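Local coordinates for protein lipase, class 3 (Penicillium roqueforti FM164, PDB 6L7N) that probably hydrolyses the ester bonds of triacylglycerols and related lipids, as a fungal class 3 lipase of the alpha/beta-hydrolase fold, at residues G113-G116 and S117-L120; V88-W91 and V92-A95; E256-E259 and A260-W263. One frame throughout, in Å; residues are numbered along the deposited sequence.

From the N terminus, contact 2 (88-95) comes first, on the short helix after strand 77-83; contact 1 (113-120) follows on helix 112-135, and contact 3 (256-263) lies near the C terminus. Each closes only a turn or two of its own chain: helix in contacts 1 and 2, a 3-10 turn and the bend after it in contact 3. The three run in series, neither nesting nor crossing. Space joins them: Phe114 packs on Trp91, linking contacts 1 and 2, while Val88, Arg89 and Val92 meet Phe258, and Val88 also His261, bringing helix 88-94 against the loop that carries the probable catalytic histidine.

Contact 1 (G113-G116 and S117-L120)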
ATOM      1  N   GLY A 113      11.807  -2.314  10.108  1.00 10.32           N
ATOM      2  CA  GLY A 113      12.109  -2.653   8.720  1.00  8.56           C
ATOM      3  C   GLY A 113      11.403  -1.737   7.742  1.00  9.29           C
ATOM      4  O   GLY A 113      12.014  -1.188   6.814  1.00 11.77           O
ATOM      5  N   PHE A 114      10.102  -1.538   7.952  1.00  9.28           N
ATOM      6  CA  PHE A 114       9.323  -0.720   7.028  1.00  5.85           C
ATOM      7  C   PHE A 114       9.760   0.740   7.091  1.00  8.57           C
ATOM      8  O   PHE A 114       9.946   1.393   6.054  1.00  9.49           O
ATOM      9  CB  PHE A 114       7.833  -0.846   7.349  1.00  7.25           C
ATOM     10  CG  PHE A 114       7.314  -2.259   7.322  1.00  7.94           C
ATOM     11  CD1 PHE A 114       7.781  -3.173   6.379  1.00  9.92           C
ATOM     12  CD2 PHE A 114       6.332  -2.663   8.208  1.00  4.63           C
ATOM     13  CE1 PHE A 114       7.287  -4.469   6.345  1.00  8.58           C
ATOM     14  CE2 PHE A 114       5.832  -3.970   8.178  1.00 10.67           C
ATOM     15  CZ  PHE A 114       6.321  -4.872   7.249  1.00  7.88           C
ATOM     16  N   TRP A 115       9.899   1.280   8.311  1.00  7.91           N
ATOM     17  CA  TRP A 115      10.348   2.659   8.449  1.00  7.82           C
ATOM     18  C   TRP A 115      11.707   2.847   7.801  1.00  9.32           C
ATOM     19  O   TRP A 115      11.947   3.855   7.135  1.00  7.77           O
ATOM     20  CB  TRP A 115      10.414   3.060   9.925  1.00  5.98           C
ATOM     21  CG  TRP A 115      10.830   4.472  10.088  1.00  8.04           C
ATOM     22  CD1 TRP A 115      12.019   4.940  10.584  1.00 11.02           C
ATOM     23  CD2 TRP A 115      10.074   5.615   9.710  1.00  5.33           C
ATOM     24  NE1 TRP A 115      12.030   6.316  10.562  1.00  8.22           N
ATOM     25  CE2 TRP A 115      10.851   6.750  10.010  1.00  7.17           C
ATOM     26  CE3 TRP A 115       8.807   5.794   9.145  1.00  6.87           C
ATOM     27  CZ2 TRP A 115      10.400   8.040   9.761  1.00  9.64           C
ATOM     28  CZ3 TRP A 115       8.362   7.079   8.911  1.00  6.80           C
ATOM     29  CH2 TRP A 115       9.163   8.184   9.215  1.00  4.65           C
ATOM     30  N   GLY A 116      12.615   1.892   8.008  1.00  8.08           N
ATOM     31  CA  GLY A 116      13.926   1.979   7.385  1.00 14.11           C
ATOM     32  C   GLY A 116      13.847   2.020   5.872  1.00 15.85           C
ATOM     33  O   GLY A 116      14.589   2.766   5.219  1.00 10.12           O
ATOM     34  N   SER A 117      12.941   1.221   5.291  1.00 12.68           N
ATOM     35  CA  SER A 117      12.801   1.239   3.837  1.00 10.34           C
ATOM     36  C   SER A 117      12.308   2.603   3.353  1.00 10.96           C
ATOM     37  O   SER A 117      12.736   3.085   2.298  1.00 11.47           O
ATOM     38  CB  SER A 117      11.862   0.122   3.379  1.00  9.13           C
ATOM     39  OG  SER A 117      12.352  -1.146   3.791  1.00 10.09           O
ATOM     40  N   TRP A 118      11.411   3.239   4.113  1.00  8.92           N
ATOM     41  CA  TRP A 118      10.971   4.583   3.728  1.00  8.65           C
ATOM     42  C   TRP A 118      12.084   5.620   3.911  1.00 13.69           C
ATOM     43  O   TRP A 118      12.293   6.468   3.032  1.00 13.47           O
ATOM     44  CB  TRP A 118       9.711   4.992   4.504  1.00  8.53           C
ATOM     45  CG  TRP A 118       9.367   6.466   4.427  1.00  8.07           C
ATOM     46  CD1 TRP A 118       9.189   7.322   5.481  1.00  7.11           C
ATOM     47  CD2 TRP A 118       9.148   7.255   3.236  1.00  8.90           C
ATOM     48  NE1 TRP A 118       8.882   8.591   5.021  1.00  6.04           N
ATOM     49  CE2 TRP A 118       8.848   8.573   3.651  1.00  7.43           C
ATOM     50  CE3 TRP A 118       9.172   6.974   1.866  1.00  9.33           C
ATOM     51  CZ2 TRP A 118       8.588   9.606   2.742  1.00  7.42           C
ATOM     52  CZ3 TRP A 118       8.916   7.996   0.976  1.00 10.45           C
ATOM     53  CH2 TRP A 118       8.622   9.290   1.415  1.00  8.00           C
ATOM     54  N   VAL A 119      12.799   5.585   5.041  1.00 10.96           N
ATOM     55  CA  VAL A 119      13.808   6.622   5.268  1.00 12.50           C
ATOM     56  C   VAL A 119      14.901   6.525   4.215  1.00 11.69           C
ATOM     57  O   VAL A 119      15.496   7.544   3.844  1.00 13.03           O
ATOM     58  CB  VAL A 119      14.410   6.561   6.687  1.00 12.22           C
ATOM     59  CG1 VAL A 119      13.424   7.056   7.721  1.00 19.55           C
ATOM     60  CG2 VAL A 119      14.885   5.190   7.005  1.00 22.97           C
ATOM     61  N   LEU A 120      15.154   5.316   3.689  1.00  9.39           N
ATOM     62  CA  LEU A 120      16.196   5.147   2.674  1.00 13.17           C
ATOM     63  C   LEU A 120      15.905   5.933   1.396  1.00 15.12           C
ATOM     64  O   LEU A 120      16.839   6.419   0.740  1.00 12.31           O
ATOM     65  CB  LEU A 120      16.358   3.662   2.351  1.00 15.72           C
ATOM     66  CG  LEU A 120      17.634   3.276   1.607  1.00 26.47           C
ATOM     67  CD1 LEU A 120      18.826   3.389   2.542  1.00 23.76           C
ATOM     68  CD2 LEU A 120      17.520   1.877   1.022  1.00 30.89           C
TER
HETATM   69  O   HOH W   1      14.221  -2.299   5.734  1.00 17.81           O
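Trp115 receives two neighbours from the following turn, Trp118 and Val119, and here the packing is close. Val119 lays CG1 over one face of the indole, offset toward the rim, with NE1 of Trp115 3.2 Å from CG1 of Val119. Trp118 brings the edge of its pyrrole ring toward the benzene ring of Trp115 in an offset edge-to-face pair, planes at 66°; its CD1 lies 3.5 Å from CZ3 of Trp115. Both tryptophans extend CG away from their own backbone N (chi1 -178° and 166°), which lets the indoles meet beside the helix. With an alanine in place of Trp115, CG1 of Val119 and the edge of Trp118 would probably both lose their apolar partner, leaving a gap beside the helix.

This is the first part of helix 112-135, which packs on helix 148-161 beside the sheet of the alpha/beta-hydrolase fold: Phe114 and Trp118 reach that helix, and NE1 of Trp118 hydrogen-bonds Asp159. Regular i to i+4 bonds hold the backbone, Val119 N meeting Trp115 O at 2.8 Å.

The other side is looser and wetter. Gly113 is exposed, and its O accepts from Ser117 N at 3.0 Å; a water also donates to Gly113 O at 2.7 Å and is hydrogen-bonded to Ser117 OG, 2.9 Å away.

Contact 2 (V88-W91 and V92-A95)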
ATOM      1  N   VAL A  88       7.880 -12.685   0.504  1.00  9.41           N
ATOM      2  CA  VAL A  88       6.855 -12.463   1.530  1.00  8.98           C
ATOM      3  C   VAL A  88       6.576 -13.730   2.336  1.00  9.25           C
ATOM      4  O   VAL A  88       6.390 -13.665   3.555  1.00  8.20           O
ATOM      5  CB  VAL A  88       5.566 -11.898   0.892  1.00  7.46           C
ATOM      6  CG1 VAL A  88       4.540 -11.501   1.980  1.00 10.16           C
ATOM      7  CG2 VAL A  88       5.897 -10.695   0.025  1.00 11.45           C
ATOM      8  N   ARG A  89       6.528 -14.896   1.688  1.00  8.15           N
ATOM      9  CA  ARG A  89       6.319 -16.129   2.447  1.00  9.79           C
ATOM     10  C   ARG A  89       7.363 -16.282   3.550  1.00  8.45           C
ATOM     11  O   ARG A  89       7.037 -16.674   4.683  1.00  9.35           O
ATOM     12  CB  ARG A  89       6.340 -17.346   1.518  1.00 10.43           C
ATOM     13  CG  ARG A  89       6.056 -18.676   2.253  1.00 13.60           C
ATOM     14  CD  ARG A  89       6.164 -19.883   1.318  1.00 18.79           C
ATOM     15  NE  ARG A  89       5.284 -19.736   0.166  1.00 17.25           N
ATOM     16  CZ  ARG A  89       4.027 -20.166   0.122  1.00 18.49           C
ATOM     17  NH1 ARG A  89       3.307 -19.977  -0.969  1.00 15.18           N
ATOM     18  NH2 ARG A  89       3.490 -20.793   1.162  1.00 16.90           N
ATOM     19  N   ASN A  90       8.626 -15.971   3.248  1.00  7.61           N
ATOM     20  CA  ASN A  90       9.662 -16.101   4.272  1.00  8.46           C
ATOM     21  C   ASN A  90       9.460 -15.096   5.389  1.00 10.12           C
ATOM     22  O   ASN A  90       9.798 -15.377   6.543  1.00  9.09           O
ATOM     23  CB  ASN A  90      11.049 -15.931   3.659  1.00 10.76           C
ATOM     24  CG  ASN A  90      11.423 -17.098   2.793  1.00 11.55           C
ATOM     25  OD1 ASN A  90      10.567 -17.914   2.451  1.00 18.21           O
ATOM     26  ND2 ASN A  90      12.691 -17.188   2.419  1.00 12.48           N
ATOM     27  N   TRP A  91       8.902 -13.931   5.056  1.00  7.13           N
ATOM     28  CA  TRP A  91       8.571 -12.925   6.055  1.00  5.00           C
ATOM     29  C   TRP A  91       7.493 -13.438   7.001  1.00  9.31           C
ATOM     30  O   TRP A  91       7.634 -13.352   8.224  1.00 11.79           O
ATOM     31  CB  TRP A  91       8.139 -11.636   5.322  1.00  6.24           C
ATOM     32  CG  TRP A  91       7.822 -10.451   6.175  1.00  7.15           C
ATOM     33  CD1 TRP A  91       8.684  -9.477   6.591  1.00  9.76           C
ATOM     34  CD2 TRP A  91       6.537 -10.101   6.687  1.00  7.32           C
ATOM     35  NE1 TRP A  91       8.010  -8.542   7.355  1.00  8.50           N
ATOM     36  CE2 TRP A  91       6.689  -8.902   7.424  1.00  7.73           C
ATOM     37  CE3 TRP A  91       5.267 -10.681   6.587  1.00  7.56           C
ATOM     38  CZ2 TRP A  91       5.620  -8.282   8.073  1.00  7.89           C
ATOM     39  CZ3 TRP A  91       4.200 -10.060   7.226  1.00  6.86           C
ATOM     40  CH2 TRP A  91       4.384  -8.868   7.954  1.00  6.51           C
ATOM     41  N   VAL A  92       6.423 -14.021   6.453  1.00  6.98           N
ATOM     42  CA  VAL A  92       5.388 -14.624   7.300  1.00  5.43           C
ATOM     43  C   VAL A  92       5.994 -15.705   8.190  1.00 10.53           C
ATOM     44  O   VAL A  92       5.743 -15.761   9.401  1.00  9.54           O
ATOM     45  CB  VAL A  92       4.254 -15.197   6.430  1.00  8.72           C
ATOM     46  CG1 VAL A  92       3.286 -16.036   7.275  1.00  5.71           C
ATOM     47  CG2 VAL A  92       3.523 -14.077   5.688  1.00  8.44           C
ATOM     48  N   SER A  93       6.819 -16.564   7.605  1.00  8.75           N
ATOM     49  CA  SER A  93       7.238 -17.755   8.326  1.00 10.33           C
ATOM     50  C   SER A  93       8.320 -17.472   9.357  1.00 12.69           C
ATOM     51  O   SER A  93       8.387 -18.176  10.370  1.00  7.21           O
ATOM     52  CB  SER A  93       7.704 -18.824   7.338  1.00 14.82           C
ATOM     53  OG  SER A  93       8.665 -18.312   6.435  1.00 29.96           O
ATOM     54  N   ASP A  94       9.155 -16.447   9.154  1.00 10.91           N
ATOM     55  CA  ASP A  94      10.339 -16.317   9.989  1.00 13.17           C
ATOM     56  C   ASP A  94      10.735 -14.891  10.326  1.00 16.35           C
ATOM     57  O   ASP A  94      11.700 -14.709  11.077  1.00 13.45           O
ATOM     58  CB  ASP A  94      11.544 -17.012   9.316  1.00 18.09           C
ATOM     59  CG  ASP A  94      11.481 -18.515   9.427  1.00  9.44           C
ATOM     60  OD1 ASP A  94      11.659 -19.029  10.545  1.00 14.94           O
ATOM     61  OD2 ASP A  94      11.248 -19.185   8.403  1.00 14.98           O
ATOM     62  N   ALA A  95      10.038 -13.878   9.825  1.00 10.24           N
ATOM     63  CA  ALA A  95      10.485 -12.527  10.105  1.00 13.04           C
ATOM     64  C   ALA A  95      10.301 -12.197  11.577  1.00 16.13           C
ATOM     65  O   ALA A  95       9.297 -12.554  12.200  1.00 12.86           O
ATOM     66  CB  ALA A  95       9.743 -11.503   9.245  1.00  9.33           C
TER
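Two first torsions set the meeting of Trp91 with Ala95 and of Ser93 with Arg89, each a turn away. Trp91 swings CG opposite its backbone N (chi1 -177°) and turns the indole plane square to the plane of CA, CB and CG (chi2 90°), which brings one face to the methyl of Ala95. Ser93 instead holds OG between its backbone N and carbonyl carbon (chi1 52°), and from there the hydroxyl turns back to the preceding turn.

Over the indole, CB of Ala95 sits 3.8 Å from the centroid of the five-membered ring of Trp91, over the face though somewhat off the normal, a CH-pi contact whose shortest approach is 3.5 Å from CB of Ala95 to CD1 of Trp91. Val92 adds its CG2 branch, 3.9 Å from CE3 of Trp91, the two side chains crossing at about a right angle.

The setting is the short helix 88-94 after strand 77-83, in the region where related lipases carry their lid. Its i to i+4 bonds run on to the last turn, where Ala95 N still reaches Trp91 O although Ala95 has left helical backbone angles. Arg89 O is gripped twice by one residue: Ser93 N and Ser93 OG each donate to Arg89 O at 2.9 Å, the hydroxyl approaching tilted from the carbonyl plane. Beyond the helix, the Trp91 ring meets that of Phe97, and Val88 touches Ser147.

Contact 3 (E256-E259 and A260-W263); sequences EDFE and AHKW
Phe258 and His261 meet across one tight turn: CB of His261 lies over a face of the phenyl ring, and the two rings stand obliquely, planes at 34° and centroids 5.7 Å apart.

Three successive i to i+3 bonds satisfy the N-H groups of Ala260, His261 and Lys262. Ala260 N donates to Asp257 O at 3.0 Å, His261 N to Phe258 O at 2.9 Å, and Lys262 N to Glu259 O at 3.1 Å. The last two are straight at the hydrogen, yet both donors stand well above the plane of the carbonyl they use, while the donor of the first is tilted less. Glu259 O also has CD1 of Trp263 at the indole edge, 3.4 Å away.

The carbonyls that follow find partners elsewhere: Ala260 O accepts from ND1 of His198, and His261 O from NE2 of His146, whose ring stacks on that of His261. With CG opposite its backbone N (chi1 -172°), the His261 ring is buried beside the elbow, where ND1 is hydrogen-bonded to OD2 of Asp201 and NE2 to OG of Ser147. Both imidazole nitrogens are thus engaged in the geometry of a Ser-His-Asp charge relay, consistent with Ser147 acting as nucleophile on a GxSxG elbow and His261 as its general base.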
ATOM      1  N   GLU A 256      -0.673 -21.813   5.044  1.00 15.46           N
ATOM      2  CA  GLU A 256      -1.588 -22.510   4.146  1.00 12.06           C
ATOM      3  C   GLU A 256      -2.648 -21.576   3.566  1.00  9.53           C
ATOM      4  O   GLU A 256      -3.277 -21.916   2.556  1.00 11.00           O
ATOM      5  CB  GLU A 256      -2.245 -23.681   4.877  1.00 14.96           C
ATOM      6  CG  GLU A 256      -3.068 -23.261   6.064  1.00 12.68           C
ATOM      7  CD  GLU A 256      -4.557 -23.382   5.805  1.00 30.90           C
ATOM      8  OE1 GLU A 256      -5.347 -23.209   6.759  1.00 35.73           O
ATOM      9  OE2 GLU A 256      -4.936 -23.655   4.647  1.00 50.70           O
ATOM     10  N   ASP A 257      -2.839 -20.397   4.153  1.00 10.68           N
ATOM     11  CA  ASP A 257      -3.776 -19.411   3.624  1.00 10.63           C
ATOM     12  C   ASP A 257      -3.124 -18.450   2.640  1.00 13.09           C
ATOM     13  O   ASP A 257      -3.796 -17.519   2.163  1.00 11.13           O
ATOM     14  CB  ASP A 257      -4.402 -18.597   4.765  1.00  7.72           C
ATOM     15  CG  ASP A 257      -5.342 -19.427   5.636  1.00 13.24           C
ATOM     16  OD1 ASP A 257      -5.891 -20.424   5.145  1.00 17.33           O
ATOM     17  OD2 ASP A 257      -5.535 -19.073   6.813  1.00 11.53           O
ATOM     18  N   PHE A 258      -1.845 -18.671   2.304  1.00 10.28           N
ATOM     19  CA  PHE A 258      -1.049 -17.625   1.663  1.00  9.16           C
ATOM     20  C   PHE A 258      -1.597 -17.197   0.307  1.00 12.16           C
ATOM     21  O   PHE A 258      -1.387 -16.047  -0.104  1.00 12.49           O
ATOM     22  CB  PHE A 258       0.404 -18.082   1.526  1.00  7.52           C
ATOM     23  CG  PHE A 258       1.361 -16.969   1.158  1.00 11.10           C
ATOM     24  CD1 PHE A 258       1.631 -15.942   2.050  1.00 13.06           C
ATOM     25  CD2 PHE A 258       1.996 -16.960  -0.073  1.00 20.06           C
ATOM     26  CE1 PHE A 258       2.499 -14.928   1.719  1.00 11.56           C
ATOM     27  CE2 PHE A 258       2.874 -15.949  -0.411  1.00 15.24           C
ATOM     28  CZ  PHE A 258       3.121 -14.928   0.481  1.00 12.02           C
ATOM     29  N   GLU A 259      -2.285 -18.092  -0.413  1.00 11.17           N
ATOM     30  CA  GLU A 259      -2.794 -17.707  -1.732  1.00 12.29           C
ATOM     31  C   GLU A 259      -3.708 -16.496  -1.650  1.00 10.15           C
ATOM     32  O   GLU A 259      -3.727 -15.672  -2.574  1.00 13.47           O
ATOM     33  CB  GLU A 259      -3.531 -18.870  -2.395  1.00 12.52           C
ATOM     34  CG  GLU A 259      -2.847 -20.213  -2.240  1.00 23.20           C
ATOM     35  CD  GLU A 259      -3.568 -21.123  -1.247  1.00 34.84           C
ATOM     36  OE1 GLU A 259      -4.039 -22.206  -1.685  1.00 25.70           O
ATOM     37  OE2 GLU A 259      -3.666 -20.748  -0.045  1.00 19.38           O
ATOM     38  N   ALA A 260      -4.431 -16.337  -0.532  1.00  8.92           N
ATOM     39  CA  ALA A 260      -5.350 -15.211  -0.428  1.00 10.24           C
ATOM     40  C   ALA A 260      -4.630 -13.872  -0.507  1.00  9.87           C
ATOM     41  O   ALA A 260      -5.278 -12.844  -0.722  1.00 11.06           O
ATOM     42  CB  ALA A 260      -6.148 -15.308   0.875  1.00  8.95           C
ATOM     43  N   HIS A 261      -3.306 -13.866  -0.335  1.00  7.87           N
ATOM     44  CA  HIS A 261      -2.531 -12.629  -0.347  1.00 10.75           C
ATOM     45  C   HIS A 261      -2.418 -12.042  -1.742  1.00  7.86           C
ATOM     46  O   HIS A 261      -2.213 -10.830  -1.893  1.00  8.24           O
ATOM     47  CB  HIS A 261      -1.131 -12.891   0.198  1.00  6.65           C
ATOM     48  CG  HIS A 261      -0.310 -11.651   0.401  1.00  8.68           C
ATOM     49  ND1 HIS A 261      -0.751 -10.568   1.133  1.00  8.12           N
ATOM     50  CD2 HIS A 261       0.934 -11.330  -0.027  1.00 11.18           C
ATOM     51  CE1 HIS A 261       0.186  -9.636   1.148  1.00  7.27           C
ATOM     52  NE2 HIS A 261       1.215 -10.069   0.448  1.00  7.28           N
ATOM     53  N   LYS A 262      -2.522 -12.870  -2.769  1.00 10.16           N
ATOM     54  CA  LYS A 262      -2.227 -12.339  -4.091  1.00 14.24           C
ATOM     55  C   LYS A 262      -3.450 -11.771  -4.793  1.00 12.27           C
ATOM     56  O   LYS A 262      -3.296 -11.052  -5.788  1.00 13.28           O
ATOM     57  CB  LYS A 262      -1.552 -13.425  -4.940  1.00 24.67           C
ATOM     58  CG  LYS A 262      -0.306 -13.972  -4.225  1.00 26.68           C
ATOM     59  CD  LYS A 262       0.856 -14.058  -5.171  1.00 38.10           C
ATOM     60  CE  LYS A 262       1.867 -15.138  -4.830  1.00 38.03           C
ATOM     61  NZ  LYS A 262       2.756 -15.427  -6.008  1.00 27.76           N
ATOM     62  N   TRP A 263      -4.644 -12.029  -4.275  1.00 12.38           N
ATOM     63  CA  TRP A 263      -5.898 -11.762  -4.970  1.00 17.03           C
ATOM     64  C   TRP A 263      -6.627 -10.603  -4.288  1.00 15.21           C
ATOM     65  O   TRP A 263      -7.447 -10.796  -3.389  1.00 12.14           O
ATOM     66  CB  TRP A 263      -6.741 -13.038  -5.010  1.00 17.22           C
ATOM     67  CG  TRP A 263      -6.116 -14.069  -5.911  1.00 19.24           C
ATOM     68  CD1 TRP A 263      -5.387 -15.173  -5.537  1.00 16.00           C
ATOM     69  CD2 TRP A 263      -6.122 -14.059  -7.344  1.00 17.85           C
ATOM     70  NE1 TRP A 263      -4.967 -15.857  -6.653  1.00 21.48           N
ATOM     71  CE2 TRP A 263      -5.406 -15.196  -7.773  1.00 25.02           C
ATOM     72  CE3 TRP A 263      -6.676 -13.204  -8.304  1.00 19.05           C
ATOM     73  CZ2 TRP A 263      -5.228 -15.499  -9.125  1.00 28.16           C
ATOM     74  CZ3 TRP A 263      -6.500 -13.509  -9.646  1.00 23.50           C
ATOM     75  CH2 TRP A 263      -5.783 -14.645 -10.043  1.00 23.81           C
TER